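Local coordinates for peptidoglycan synthetase penicillin-binding protein 3 (PDB 4YE5) that probably binds penicillin and, like its class B relatives, probably cross-links peptidoglycan through a transpeptidase domain, at residues K421-P426 and G447-V452; L374-E379 and N407-T412; D214-I219 and I429-T434; D222-T227 and I255-D260. One frame throughout, in Å; residues are numbered along the deposited sequence.

Contact 1: K421-P426 and G447-V452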
loop_
_atom_site.group_PDB
_atom_site.type_symbol
_atom_site.label_atom_id
_atom_site.label_comp_id
_atom_site.label_asym_id
_atom_site.label_seq_id
_atom_site.Cartn_x
_atom_site.Cartn_y
_atom_site.Cartn_z
ATOM N N LYS A 421 -14.393 7.278 18.651
ATOM C CA LYS A 421 -14.573 8.081 19.865
ATOM C C LYS A 421 -13.805 9.402 19.843
ATOM O O LYS A 421 -13.446 9.927 20.899
ATOM C CB LYS A 421 -14.204 7.264 21.114
ATOM C CG LYS A 421 -15.104 6.036 21.320
ATOM C CD LYS A 421 -14.553 5.098 22.363
ATOM C CE LYS A 421 -15.613 4.105 22.806
ATOM N NZ LYS A 421 -15.055 3.145 23.793
ATOM N N GLY A 422 -13.539 9.926 18.645
ATOM C CA GLY A 422 -12.925 11.242 18.515
ATOM C C GLY A 422 -11.412 11.234 18.426
ATOM O O GLY A 422 -10.772 12.294 18.432
ATOM N N VAL A 423 -10.840 10.030 18.345
ATOM C CA VAL A 423 -9.393 9.849 18.342
ATOM C C VAL A 423 -8.928 9.481 16.926
ATOM O O VAL A 423 -9.529 8.637 16.258
ATOM C CB VAL A 423 -8.954 8.759 19.348
ATOM C CG1 VAL A 423 -7.464 8.416 19.190
ATOM C CG2 VAL A 423 -9.252 9.202 20.795
ATOM N N LYS A 424 -7.888 10.156 16.452
ATOM C CA LYS A 424 -7.294 9.802 15.161
ATOM C C LYS A 424 -5.987 9.054 15.382
ATOM O O LYS A 424 -5.076 9.561 16.048
ATOM C CB LYS A 424 -7.026 11.052 14.306
ATOM C CG LYS A 424 -6.461 10.718 12.906
ATOM C CD LYS A 424 -6.574 11.890 11.935
ATOM C CE LYS A 424 -5.581 12.991 12.258
ATOM N NZ LYS A 424 -4.177 12.567 12.045
ATOM N N LYS A 425 -5.897 7.849 14.830
ATOM C CA LYS A 425 -4.645 7.099 14.833
ATOM C C LYS A 425 -3.892 7.224 13.520
ATOM O O LYS A 425 -4.495 7.428 12.471
ATOM C CB LYS A 425 -4.916 5.626 15.112
ATOM C CG LYS A 425 -5.212 5.327 16.574
ATOM C CD LYS A 425 -5.089 3.842 16.837
ATOM C CE LYS A 425 -5.195 3.532 18.303
ATOM N NZ LYS A 425 -5.372 2.076 18.491
ATOM N N PRO A 426 -2.559 7.088 13.564
ATOM C CA PRO A 426 -1.871 6.963 12.278
ATOM C C PRO A 426 -2.319 5.651 11.621
ATOM O O PRO A 426 -2.437 4.640 12.305
ATOM C CB PRO A 426 -0.391 6.898 12.677
ATOM C CG PRO A 426 -0.403 6.396 14.103
ATOM C CD PRO A 426 -1.646 6.969 14.713
ATOM N N GLY A 447 4.464 8.810 14.669
ATOM C CA GLY A 447 3.405 9.703 15.109
ATOM C C GLY A 447 2.379 9.005 15.987
ATOM O O GLY A 447 2.209 7.787 15.929
ATOM N N GLU A 448 1.678 9.784 16.798
ATOM C CA GLU A 448 0.826 9.207 17.826
ATOM C C GLU A 448 -0.662 9.439 17.624
ATOM O O GLU A 448 -1.087 10.291 16.835
ATOM C CB GLU A 448 1.248 9.722 19.201
ATOM C CG GLU A 448 1.712 11.165 19.194
ATOM C CD GLU A 448 2.568 11.505 20.405
ATOM O OE1 GLU A 448 2.057 11.405 21.543
ATOM O OE2 GLU A 448 3.752 11.859 20.218
ATOM N N ALA A 449 -1.455 8.655 18.345
ATOM C CA ALA A 449 -2.883 8.895 18.428
ATOM C C ALA A 449 -3.112 10.298 18.992
ATOM O O ALA A 449 -2.436 10.711 19.926
ATOM C CB ALA A 449 -3.530 7.849 19.318
ATOM N N THR A 450 -4.051 11.041 18.416
ATOM C CA THR A 450 -4.364 12.364 18.943
ATOM C C THR A 450 -5.864 12.520 19.080
ATOM O O THR A 450 -6.618 12.036 18.236
ATOM C CB THR A 450 -3.843 13.497 18.017
ATOM O OG1 THR A 450 -4.590 13.494 16.792
ATOM C CG2 THR A 450 -2.375 13.291 17.695
ATOM N N ARG A 451 -6.307 13.225 20.111
ATOM C CA ARG A 451 -7.734 13.509 20.207
ATOM C C ARG A 451 -8.084 14.672 19.289
ATOM O O ARG A 451 -7.524 15.765 19.431
ATOM C CB ARG A 451 -8.157 13.846 21.643
ATOM C CG ARG A 451 -9.644 14.276 21.743
ATOM C CD ARG A 451 -10.245 14.052 23.153
ATOM N NE ARG A 451 -10.094 12.664 23.585
ATOM C CZ ARG A 451 -10.850 11.651 23.164
ATOM N NH1 ARG A 451 -11.831 11.857 22.289
ATOM N NH2 ARG A 451 -10.625 10.430 23.620
ATOM N N VAL A 452 -9.031 14.450 18.378
ATOM C CA VAL A 452 -9.469 15.507 17.462
ATOM C C VAL A 452 -10.657 16.280 18.046
ATOM O O VAL A 452 -10.709 17.513 17.962
ATOM C CB VAL A 452 -9.832 14.931 16.065
ATOM C CG1 VAL A 452 -10.329 16.031 15.146
ATOM C CG2 VAL A 452 -8.619 14.222 15.439
HETATM O O HOH W 1 -3.114 11.037 14.439
#
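The guanidinium of Arg-451 is the flat group here, and CG2 of Val-423 lies over one of its faces, 3.4 Å from NH2. The motif is a small two-stranded antiparallel ribbon, strand 423-424 with strand 450-451, at the surface of the transpeptidase domain. At the guanidinium edge, in plane, NH1 of Arg-451 donates to Lys-421 O at 2.9 Å, and NH1 is also bonded to Ile-453 O. Two acceptors on NH1 probably limit how the group can turn. A bend at chi3 (-55°) turns the guanidinium back over Val-423 and toward Lys-421. Lys-424 and Thr-450 form the hydrogen-bonded pair: Lys-424 N gives to Thr-450 O, and Thr-450 N returns a bond to Lys-424 O. Two residues away on each segment, Val-452 N donates to Gly-422 O at 2.8 Å. Val-423 and Arg-451 are the non-hydrogen-bonded pair, and their side chains cross at about a right angle. CG1 of Val-423 meets Ala-449 CB at 4.0 Å. On the other face, CB of Lys-424 touches Val-452 CG2, and both residues rest on Val-417 of helix 408-419. Lys-424 NZ donates to a water at 3.0 Å. That water in turn donates to Lys-424 O and to Glu-448 O.

Contact 2: L374-E379 and N407-T412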
loop_
_atom_site.group_PDB
_atom_site.type_symbol
_atom_site.label_atom_id
_atom_site.label_comp_id
_atom_site.label_asym_id
_atom_site.label_seq_id
_atom_site.Cartn_x
_atom_site.Cartn_y
_atom_site.Cartn_z
ATOM N N LEU A 374 1.856 6.866 5.756
ATOM C CA LEU A 374 2.027 5.516 5.194
ATOM C C LEU A 374 3.241 5.389 4.272
ATOM O O LEU A 374 3.750 4.286 4.059
ATOM C CB LEU A 374 0.777 5.088 4.423
ATOM C CG LEU A 374 -0.505 4.867 5.236
ATOM C CD1 LEU A 374 -1.712 4.920 4.308
ATOM C CD2 LEU A 374 -0.458 3.549 5.995
ATOM N N ASN A 375 3.676 6.513 3.708
ATOM C CA ASN A 375 4.817 6.553 2.781
ATOM C C ASN A 375 4.656 5.704 1.523
ATOM O O ASN A 375 5.633 5.182 1.000
ATOM C CB ASN A 375 6.121 6.160 3.476
ATOM C CG ASN A 375 6.413 7.006 4.695
ATOM O OD1 ASN A 375 6.249 8.230 4.676
ATOM N ND2 ASN A 375 6.845 6.355 5.771
ATOM N N LEU A 376 3.431 5.557 1.036
ATOM C CA LEU A 376 3.200 4.865 -0.233
ATOM C C LEU A 376 3.803 5.697 -1.355
ATOM O O LEU A 376 3.627 6.922 -1.378
ATOM C CB LEU A 376 1.694 4.699 -0.464
ATOM C CG LEU A 376 1.068 3.713 0.537
ATOM C CD1 LEU A 376 -0.424 3.905 0.641
ATOM C CD2 LEU A 376 1.407 2.299 0.117
ATOM N N PRO A 377 4.552 5.052 -2.273
ATOM C CA PRO A 377 5.083 5.812 -3.414
ATOM C C PRO A 377 3.933 6.399 -4.237
ATOM O O PRO A 377 2.958 5.696 -4.491
ATOM C CB PRO A 377 5.834 4.748 -4.218
ATOM C CG PRO A 377 6.259 3.729 -3.169
ATOM C CD PRO A 377 5.061 3.669 -2.244
ATOM N N GLY A 378 4.030 7.673 -4.616
ATOM C CA GLY A 378 3.032 8.276 -5.485
ATOM C C GLY A 378 1.850 8.862 -4.726
ATOM O O GLY A 378 0.913 9.386 -5.319
ATOM N N GLU A 379 1.903 8.767 -3.406
ATOM C CA GLU A 379 0.876 9.319 -2.540
ATOM C C GLU A 379 1.020 10.841 -2.440
ATOM O O GLU A 379 2.120 11.341 -2.240
ATOM C CB GLU A 379 1.024 8.711 -1.143
ATOM C CG GLU A 379 -0.003 9.192 -0.149
ATOM C CD GLU A 379 0.274 8.699 1.273
ATOM O OE1 GLU A 379 1.081 7.759 1.464
ATOM O OE2 GLU A 379 -0.312 9.276 2.207
ATOM N N ASN A 407 -7.041 12.446 -0.544
ATOM C CA ASN A 407 -7.048 11.114 -1.150
ATOM C C ASN A 407 -7.954 10.207 -0.337
ATOM O O ASN A 407 -8.464 10.614 0.724
ATOM C CB ASN A 407 -5.634 10.527 -1.334
ATOM C CG ASN A 407 -4.833 10.519 -0.061
ATOM O OD1 ASN A 407 -5.301 10.058 0.985
ATOM N ND2 ASN A 407 -3.614 11.049 -0.131
ATOM N N VAL A 408 -8.181 8.994 -0.826
ATOM C CA VAL A 408 -9.111 8.113 -0.147
ATOM C C VAL A 408 -8.648 7.733 1.264
ATOM O O VAL A 408 -9.484 7.535 2.158
ATOM C CB VAL A 408 -9.471 6.855 -1.022
ATOM C CG1 VAL A 408 -8.325 5.846 -1.063
ATOM C CG2 VAL A 408 -10.758 6.184 -0.502
HETATM N N MSE A 409 -7.330 7.658 1.488
HETATM C CA MSE A 409 -6.817 7.280 2.808
HETATM C C MSE A 409 -7.087 8.390 3.834
HETATM O O MSE A 409 -7.448 8.133 4.988
HETATM C CB MSE A 409 -5.307 6.976 2.768
HETATM C CG MSE A 409 -4.912 5.783 1.898
HETATM SE SE MSE A 409 -4.667 6.278 0.023
HETATM C CE MSE A 409 -2.944 7.218 0.114
ATOM N N GLN A 410 -6.867 9.631 3.419
ATOM C CA GLN A 410 -7.114 10.776 4.293
ATOM C C GLN A 410 -8.606 10.910 4.624
ATOM O O GLN A 410 -8.982 11.162 5.768
ATOM C CB GLN A 410 -6.652 12.057 3.608
ATOM C CG GLN A 410 -5.138 12.178 3.491
ATOM C CD GLN A 410 -4.754 13.383 2.665
ATOM O OE1 GLN A 410 -5.411 13.675 1.664
ATOM N NE2 GLN A 410 -3.702 14.102 3.082
ATOM N N LEU A 411 -9.455 10.742 3.620
ATOM C CA LEU A 411 -10.894 10.843 3.845
ATOM C C LEU A 411 -11.346 9.755 4.826
ATOM O O LEU A 411 -12.121 9.995 5.746
ATOM C CB LEU A 411 -11.633 10.680 2.512
ATOM C CG LEU A 411 -13.149 10.855 2.594
ATOM C CD1 LEU A 411 -13.453 12.180 3.236
ATOM C CD2 LEU A 411 -13.763 10.767 1.196
ATOM N N THR A 412 -10.819 8.555 4.630
ATOM C CA THR A 412 -11.209 7.406 5.407
ATOM C C THR A 412 -10.720 7.567 6.850
ATOM O O THR A 412 -11.448 7.261 7.785
ATOM C CB THR A 412 -10.664 6.117 4.775
ATOM O OG1 THR A 412 -11.305 5.918 3.506
ATOM C CG2 THR A 412 -10.950 4.905 5.652
HETATM O O HOH W 2 -1.577 11.605 2.142
#
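A selenomethionine methyl lies against an acidic side chain: CE of Met-409 sits 3.6 Å from CG of Glu-379 and also touches its CD. The meeting place is a capped helix start facing a type II beta turn, inside the transpeptidase domain. The turn runs from Leu-376 to Glu-379. Asn-407 is the N-cap of helix 408-419 and forms a capping box with Gln-410. Gln-410 N donates to Asn-407 OD1, and Asn-407 N donates to Gln-410 OE1. Bends at chi2 (86°) and chi3 (74°) fold the Met-409 chain so that CE reaches the turn. CE also meets Leu-376 CD1 at 4.2 Å, while CG of Met-409 faces Leu-374 CD1 at 4.1 Å. These contacts are few but mostly buried. With CG anti to the backbone N (chi1 -179°), the extended chain of Glu-379 reaches toward the helix start. Its OE1 takes a bond from Leu-376 N at 3.2 Å, which holds the carboxylate against its own turn. Its OE2 is bonded to Thr-372 OG1. A water links the two segments. It donates to OE2 of Glu-379 at 2.7 Å and accepts from ND2 of Asn-407 at 3.1 Å.

Contact 3: D214-I219 and I429-T434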
loop_
_atom_site.group_PDB
_atom_site.type_symbol
_atom_site.label_atom_id
_atom_site.label_comp_id
_atom_site.label_asym_id
_atom_site.label_seq_id
_atom_site.Cartn_x
_atom_site.Cartn_y
_atom_site.Cartn_z
ATOM N N ASP A 214 11.378 -10.584 5.975
ATOM C CA ASP A 214 10.050 -10.702 5.373
ATOM C C ASP A 214 9.124 -9.628 5.935
ATOM O O ASP A 214 9.253 -9.230 7.089
ATOM C CB ASP A 214 9.443 -12.075 5.633
ATOM C CG ASP A 214 10.352 -13.218 5.173
ATOM O OD1 ASP A 214 10.966 -13.125 4.085
ATOM O OD2 ASP A 214 10.428 -14.217 5.907
ATOM N N VAL A 215 8.185 -9.184 5.110
ATOM C CA VAL A 215 7.274 -8.111 5.471
ATOM C C VAL A 215 5.848 -8.647 5.466
ATOM O O VAL A 215 5.396 -9.241 4.475
ATOM C CB VAL A 215 7.391 -6.943 4.461
ATOM C CG1 VAL A 215 6.246 -5.956 4.640
ATOM C CG2 VAL A 215 8.740 -6.243 4.606
ATOM N N THR A 216 5.144 -8.451 6.574
ATOM C CA THR A 216 3.733 -8.818 6.684
ATOM C C THR A 216 2.850 -7.570 6.621
ATOM O O THR A 216 3.041 -6.636 7.408
ATOM C CB THR A 216 3.482 -9.561 8.018
ATOM O OG1 THR A 216 4.182 -10.814 8.006
ATOM C CG2 THR A 216 1.996 -9.817 8.236
ATOM N N LEU A 217 1.896 -7.557 5.686
ATOM C CA LEU A 217 0.988 -6.419 5.491
ATOM C C LEU A 217 -0.203 -6.544 6.429
ATOM O O LEU A 217 -0.496 -7.635 6.903
ATOM C CB LEU A 217 0.458 -6.401 4.038
ATOM C CG LEU A 217 1.517 -6.468 2.923
ATOM C CD1 LEU A 217 0.819 -6.288 1.536
ATOM C CD2 LEU A 217 2.529 -5.370 3.183
ATOM N N THR A 218 -0.894 -5.436 6.684
ATOM C CA THR A 218 -2.194 -5.501 7.342
ATOM C C THR A 218 -3.293 -5.942 6.355
ATOM O O THR A 218 -4.395 -6.307 6.773
ATOM C CB THR A 218 -2.592 -4.139 7.901
ATOM O OG1 THR A 218 -2.647 -3.201 6.823
ATOM C CG2 THR A 218 -1.564 -3.657 8.975
ATOM N N ILE A 219 -2.990 -5.885 5.058
ATOM C CA ILE A 219 -3.951 -6.277 4.026
ATOM C C ILE A 219 -4.328 -7.746 4.189
ATOM O O ILE A 219 -3.464 -8.597 4.385
ATOM C CB ILE A 219 -3.370 -6.099 2.603
ATOM C CG1 ILE A 219 -2.980 -4.644 2.340
ATOM C CG2 ILE A 219 -4.352 -6.625 1.527
ATOM C CD1 ILE A 219 -4.180 -3.687 2.154
ATOM N N ILE A 429 -0.140 0.017 7.278
ATOM C CA ILE A 429 -0.255 -1.004 6.259
ATOM C C ILE A 429 0.838 -2.074 6.409
ATOM O O ILE A 429 0.671 -3.211 5.937
ATOM C CB ILE A 429 -0.244 -0.399 4.833
ATOM C CG1 ILE A 429 -0.749 -1.432 3.813
ATOM C CG2 ILE A 429 1.129 0.139 4.486
ATOM C CD1 ILE A 429 -1.051 -0.832 2.455
ATOM N N ILE A 430 1.947 -1.719 7.065
ATOM C CA ILE A 430 2.977 -2.703 7.402
ATOM C C ILE A 430 2.768 -3.192 8.838
ATOM O O ILE A 430 2.961 -2.444 9.789
ATOM C CB ILE A 430 4.410 -2.121 7.272
ATOM C CG1 ILE A 430 4.655 -1.566 5.869
ATOM C CG2 ILE A 430 5.452 -3.187 7.617
ATOM C CD1 ILE A 430 4.423 -2.560 4.734
ATOM N N LYS A 431 2.361 -4.444 8.987
ATOM C CA LYS A 431 2.012 -4.997 10.289
ATOM C C LYS A 431 3.254 -5.474 11.058
ATOM O O LYS A 431 3.421 -5.172 12.244
ATOM C CB LYS A 431 1.032 -6.152 10.084
ATOM C CG LYS A 431 0.772 -7.064 11.267
ATOM C CD LYS A 431 -0.422 -7.950 10.924
ATOM C CE LYS A 431 -0.654 -9.015 11.948
ATOM N NZ LYS A 431 -1.801 -9.874 11.559
ATOM N N SER A 432 4.124 -6.219 10.384
ATOM C CA SER A 432 5.322 -6.742 11.045
ATOM C C SER A 432 6.470 -7.047 10.096
ATOM O O SER A 432 6.297 -7.103 8.874
ATOM C CB SER A 432 4.999 -7.975 11.900
ATOM O OG SER A 432 4.533 -9.053 11.112
ATOM N N ILE A 433 7.656 -7.203 10.678
ATOM C CA ILE A 433 8.831 -7.607 9.936
ATOM C C ILE A 433 9.430 -8.819 10.635
ATOM O O ILE A 433 9.573 -8.811 11.859
ATOM C CB ILE A 433 9.855 -6.455 9.873
ATOM C CG1 ILE A 433 9.285 -5.306 9.029
ATOM C CG2 ILE A 433 11.201 -6.944 9.316
ATOM C CD1 ILE A 433 10.130 -4.058 9.051
ATOM N N THR A 434 9.740 -9.868 9.866
ATOM C CA THR A 434 10.330 -11.087 10.410
ATOM C C THR A 434 11.787 -11.174 9.968
ATOM O O THR A 434 12.063 -11.244 8.765
ATOM C CB THR A 434 9.606 -12.346 9.897
ATOM O OG1 THR A 434 8.206 -12.237 10.150
ATOM C CG2 THR A 434 10.135 -13.598 10.590
HETATM O O HOH W 3 6.517 -10.423 9.130
#
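Thr-216 O takes two backbone bonds from the other strand, 2.8 Å from Lys-431 N and 3.2 Å from Ser-432 N. This is a classic beta bulge, in which Lys-431 and Ser-432 both face Thr-216. It interrupts the antiparallel pairing of strand 214-217 with strand 430-434 and shifts the register by one. Asp-214 with Thr-434 and Thr-216 with Ser-432 are hydrogen-bonded antiparallel pairs. Beyond the bulge, Thr-218 N donates to Ile-429 O at 2.8 Å.

The tightly packed part is apolar. CD1 of Ile-430 touches both CD2 of Leu-217, at 3.7 Å, and CG1 of Val-215, at 3.9 Å. CG1 of Ile-430 is anti to the carbonyl carbon (chi1 -56°), and chi2 (-56°) swings CD1 back toward the opposite strand.

The face of Thr-216, Ser-432 and Thr-434 is looser and more polar, and a water bridges it. This water lies 2.6 Å from Thr-216 OG1. It also bonds to Thr-434 OG1 at 2.7 Å and to Ser-432 OG. Lys-431 runs beside Thr-216 with its chain extended, and its NZ is bonded to Thr-38 OG1. Asp-214 OD1 accepts from Lys-34 N.

Both strands belong to a mixed sheet. Strand 35-36 runs parallel to strand 214-217 on its other edge, and strand 440-442 follows 430-434. Helix 172-176 packs on Leu-217, Ile-429 and Ile-430. Helix 178-182 covers Val-215 and Ile-433.

Contact 4: D222-T227 and I255-D260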
loop_
_atom_site.group_PDB
_atom_site.type_symbol
_atom_site.label_atom_id
_atom_site.label_comp_id
_atom_site.label_asym_id
_atom_site.label_seq_id
_atom_site.Cartn_x
_atom_site.Cartn_y
_atom_site.Cartn_z
ATOM N N ASP A 222 -8.233 -12.114 1.317
ATOM C CA ASP A 222 -9.654 -12.369 1.032
ATOM C C ASP A 222 -10.485 -11.086 0.967
ATOM O O ASP A 222 -11.358 -10.947 0.105
ATOM C CB ASP A 222 -10.250 -13.351 2.049
ATOM C CG ASP A 222 -9.442 -14.655 2.141
ATOM O OD1 ASP A 222 -9.418 -15.415 1.144
ATOM O OD2 ASP A 222 -8.808 -14.908 3.199
ATOM N N VAL A 223 -10.237 -10.145 1.867
ATOM C CA VAL A 223 -10.961 -8.866 1.781
ATOM C C VAL A 223 -10.521 -8.084 0.533
ATOM O O VAL A 223 -11.339 -7.472 -0.160
ATOM C CB VAL A 223 -10.743 -8.005 3.041
ATOM C CG1 VAL A 223 -11.472 -6.657 2.921
ATOM C CG2 VAL A 223 -11.210 -8.782 4.319
ATOM N N GLN A 224 -9.222 -8.089 0.259
ATOM C CA GLN A 224 -8.699 -7.381 -0.907
ATOM C C GLN A 224 -9.292 -7.969 -2.186
ATOM O O GLN A 224 -9.734 -7.248 -3.077
ATOM C CB GLN A 224 -7.161 -7.484 -0.958
ATOM C CG GLN A 224 -6.543 -6.713 -2.152
ATOM C CD GLN A 224 -6.492 -5.196 -1.933
ATOM O OE1 GLN A 224 -6.481 -4.715 -0.806
ATOM N NE2 GLN A 224 -6.398 -4.451 -3.021
ATOM N N TRP A 225 -9.309 -9.289 -2.271
ATOM C CA TRP A 225 -9.849 -9.953 -3.458
ATOM C C TRP A 225 -11.319 -9.617 -3.642
ATOM O O TRP A 225 -11.740 -9.291 -4.753
ATOM C CB TRP A 225 -9.680 -11.478 -3.405
ATOM C CG TRP A 225 -10.136 -12.148 -4.682
ATOM C CD1 TRP A 225 -9.363 -12.440 -5.779
ATOM C CD2 TRP A 225 -11.466 -12.592 -5.002
ATOM N NE1 TRP A 225 -10.131 -13.039 -6.750
ATOM C CE2 TRP A 225 -11.424 -13.136 -6.302
ATOM C CE3 TRP A 225 -12.690 -12.571 -4.319
ATOM C CZ2 TRP A 225 -12.557 -13.655 -6.933
ATOM C CZ3 TRP A 225 -13.817 -13.089 -4.950
ATOM C CH2 TRP A 225 -13.740 -13.621 -6.241
ATOM N N TYR A 226 -12.104 -9.694 -2.568
ATOM C CA TYR A 226 -13.543 -9.409 -2.714
ATOM C C TYR A 226 -13.796 -7.941 -3.078
ATOM O O TYR A 226 -14.703 -7.609 -3.851
ATOM C CB TYR A 226 -14.334 -9.808 -1.467
ATOM C CG TYR A 226 -15.830 -9.864 -1.721
ATOM C CD1 TYR A 226 -16.420 -10.980 -2.323
ATOM C CD2 TYR A 226 -16.638 -8.812 -1.371
ATOM C CE1 TYR A 226 -17.792 -11.022 -2.569
ATOM C CE2 TYR A 226 -18.010 -8.829 -1.631
ATOM C CZ TYR A 226 -18.583 -9.938 -2.216
ATOM O OH TYR A 226 -19.948 -9.952 -2.447
ATOM N N THR A 227 -12.992 -7.047 -2.511
ATOM C CA THR A 227 -13.175 -5.635 -2.795
ATOM C C THR A 227 -12.860 -5.346 -4.273
ATOM O O THR A 227 -13.589 -4.599 -4.934
ATOM C CB THR A 227 -12.294 -4.774 -1.872
ATOM O OG1 THR A 227 -12.661 -5.034 -0.506
ATOM C CG2 THR A 227 -12.504 -3.301 -2.176
ATOM N N ILE A 255 -5.077 -1.122 7.683
ATOM C CA ILE A 255 -5.713 -1.132 6.366
ATOM C C ILE A 255 -5.921 -2.560 5.872
ATOM O O ILE A 255 -4.966 -3.269 5.612
ATOM C CB ILE A 255 -4.865 -0.339 5.348
ATOM C CG1 ILE A 255 -4.698 1.106 5.866
ATOM C CG2 ILE A 255 -5.507 -0.400 3.945
ATOM C CD1 ILE A 255 -3.858 1.994 4.974
ATOM N N LEU A 256 -7.175 -2.987 5.762
ATOM C CA LEU A 256 -7.456 -4.376 5.408
ATOM C C LEU A 256 -7.577 -4.574 3.913
ATOM O O LEU A 256 -7.424 -5.702 3.428
ATOM C CB LEU A 256 -8.764 -4.820 6.056
ATOM C CG LEU A 256 -8.704 -5.498 7.429
ATOM C CD1 LEU A 256 -7.481 -5.129 8.261
ATOM C CD2 LEU A 256 -9.944 -5.118 8.164
ATOM N N ALA A 257 -7.909 -3.496 3.196
ATOM C CA ALA A 257 -7.956 -3.508 1.734
ATOM C C ALA A 257 -7.793 -2.099 1.203
ATOM O O ALA A 257 -8.294 -1.142 1.798
ATOM C CB ALA A 257 -9.284 -4.124 1.204
ATOM N N LEU A 258 -7.112 -1.984 0.064
ATOM C CA LEU A 258 -6.941 -0.705 -0.615
ATOM C C LEU A 258 -6.897 -1.028 -2.088
ATOM O O LEU A 258 -5.892 -1.558 -2.585
ATOM C CB LEU A 258 -5.639 -0.026 -0.175
ATOM C CG LEU A 258 -5.305 1.359 -0.749
ATOM C CD1 LEU A 258 -6.466 2.345 -0.452
ATOM C CD2 LEU A 258 -3.991 1.896 -0.152
ATOM N N ALA A 259 -7.983 -0.729 -2.786
ATOM C CA ALA A 259 -8.236 -1.368 -4.080
ATOM C C ALA A 259 -8.650 -0.379 -5.149
ATOM O O ALA A 259 -9.222 0.674 -4.842
ATOM C CB ALA A 259 -9.333 -2.429 -3.911
ATOM N N ASP A 260 -8.346 -0.707 -6.404
ATOM C CA ASP A 260 -8.832 0.089 -7.520
ATOM C C ASP A 260 -9.381 -0.844 -8.604
ATOM O O ASP A 260 -9.200 -2.062 -8.533
ATOM C CB ASP A 260 -7.749 1.023 -8.073
ATOM C CG ASP A 260 -6.524 0.272 -8.596
ATOM O OD1 ASP A 260 -6.673 -0.650 -9.431
ATOM O OD2 ASP A 260 -5.407 0.592 -8.142
#
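Helix 221-238 lies against the edge strand 255-260 of the five-stranded antiparallel sheet, and one glutamine bonds to that strand. OE1 of Gln-224 accepts from Leu-258 N at 2.9 Å, in the carbonyl plane and on a lone pair. NE2 of the same amide donates to Leu-258 O at 3.0 Å. Here the acceptor lies in the amide plane of Gln-224, but the donor stands above the carbonyl plane of Leu-258. The two bonds turn both amide ends to one backbone residue and fix which end is oxygen. The side chain leaves with CG anti to the backbone N and turns at chi2 (77°), which carries the amide round to the strand. NE2 is also bonded to Glu-228 OE2.

In the penicillin-binding protein fold, helices pack on the faces of a central antiparallel sheet. This contact is one such layer: the axes of segments 222-227 and 257-260 are 7.7 Å apart and 25° from parallel. The small side chains of Ala-257 and Ala-259 point toward the helix, consistent with this close approach. The CA atoms of Gln-224 and Ala-257 come within 4.7 Å. CG1 of Val-223 meets Ala-257 CB at 3.8 Å. CG2 of Thr-227 meets Ala-259 CB at 3.7 Å. OG1 of Thr-227 donates to Val-223 O, one turn back, from the face of that carbonyl opposite to Thr-227 N. Helix 535-549 lies alongside, with Leu-546 and Lys-549 on Val-223 and Ile-542 on Thr-227. At the corner in the strand, Leu-256 and Ala-257 both face Val-247 in a classic beta bulge.

How the contacts relate
From the N terminus, strand 214-217 comes first and pairs with strand 430-434, closing contact 3 across 209 residues. Helix 221-238 follows at once, and contact 4 closes on strand 255-260, nested inside that loop. Contact 2 is nested there too, in series after contact 4, and closes a loop of 27 residues. Contact 1 opens after contact 2, closes a loop of 20 and crosses contact 3, because 429-434 falls between its segments. Contacts 2, 3 and 4 touch one another: Leu-374 packs on both Ile-255 and Ile-429, and Thr-218 OG1 probably bonds to Ile-255 O. Together they tie the mixed sheet to the five-stranded sheet and helices 221-238 and 408-419. Contact 1 lies at the surface.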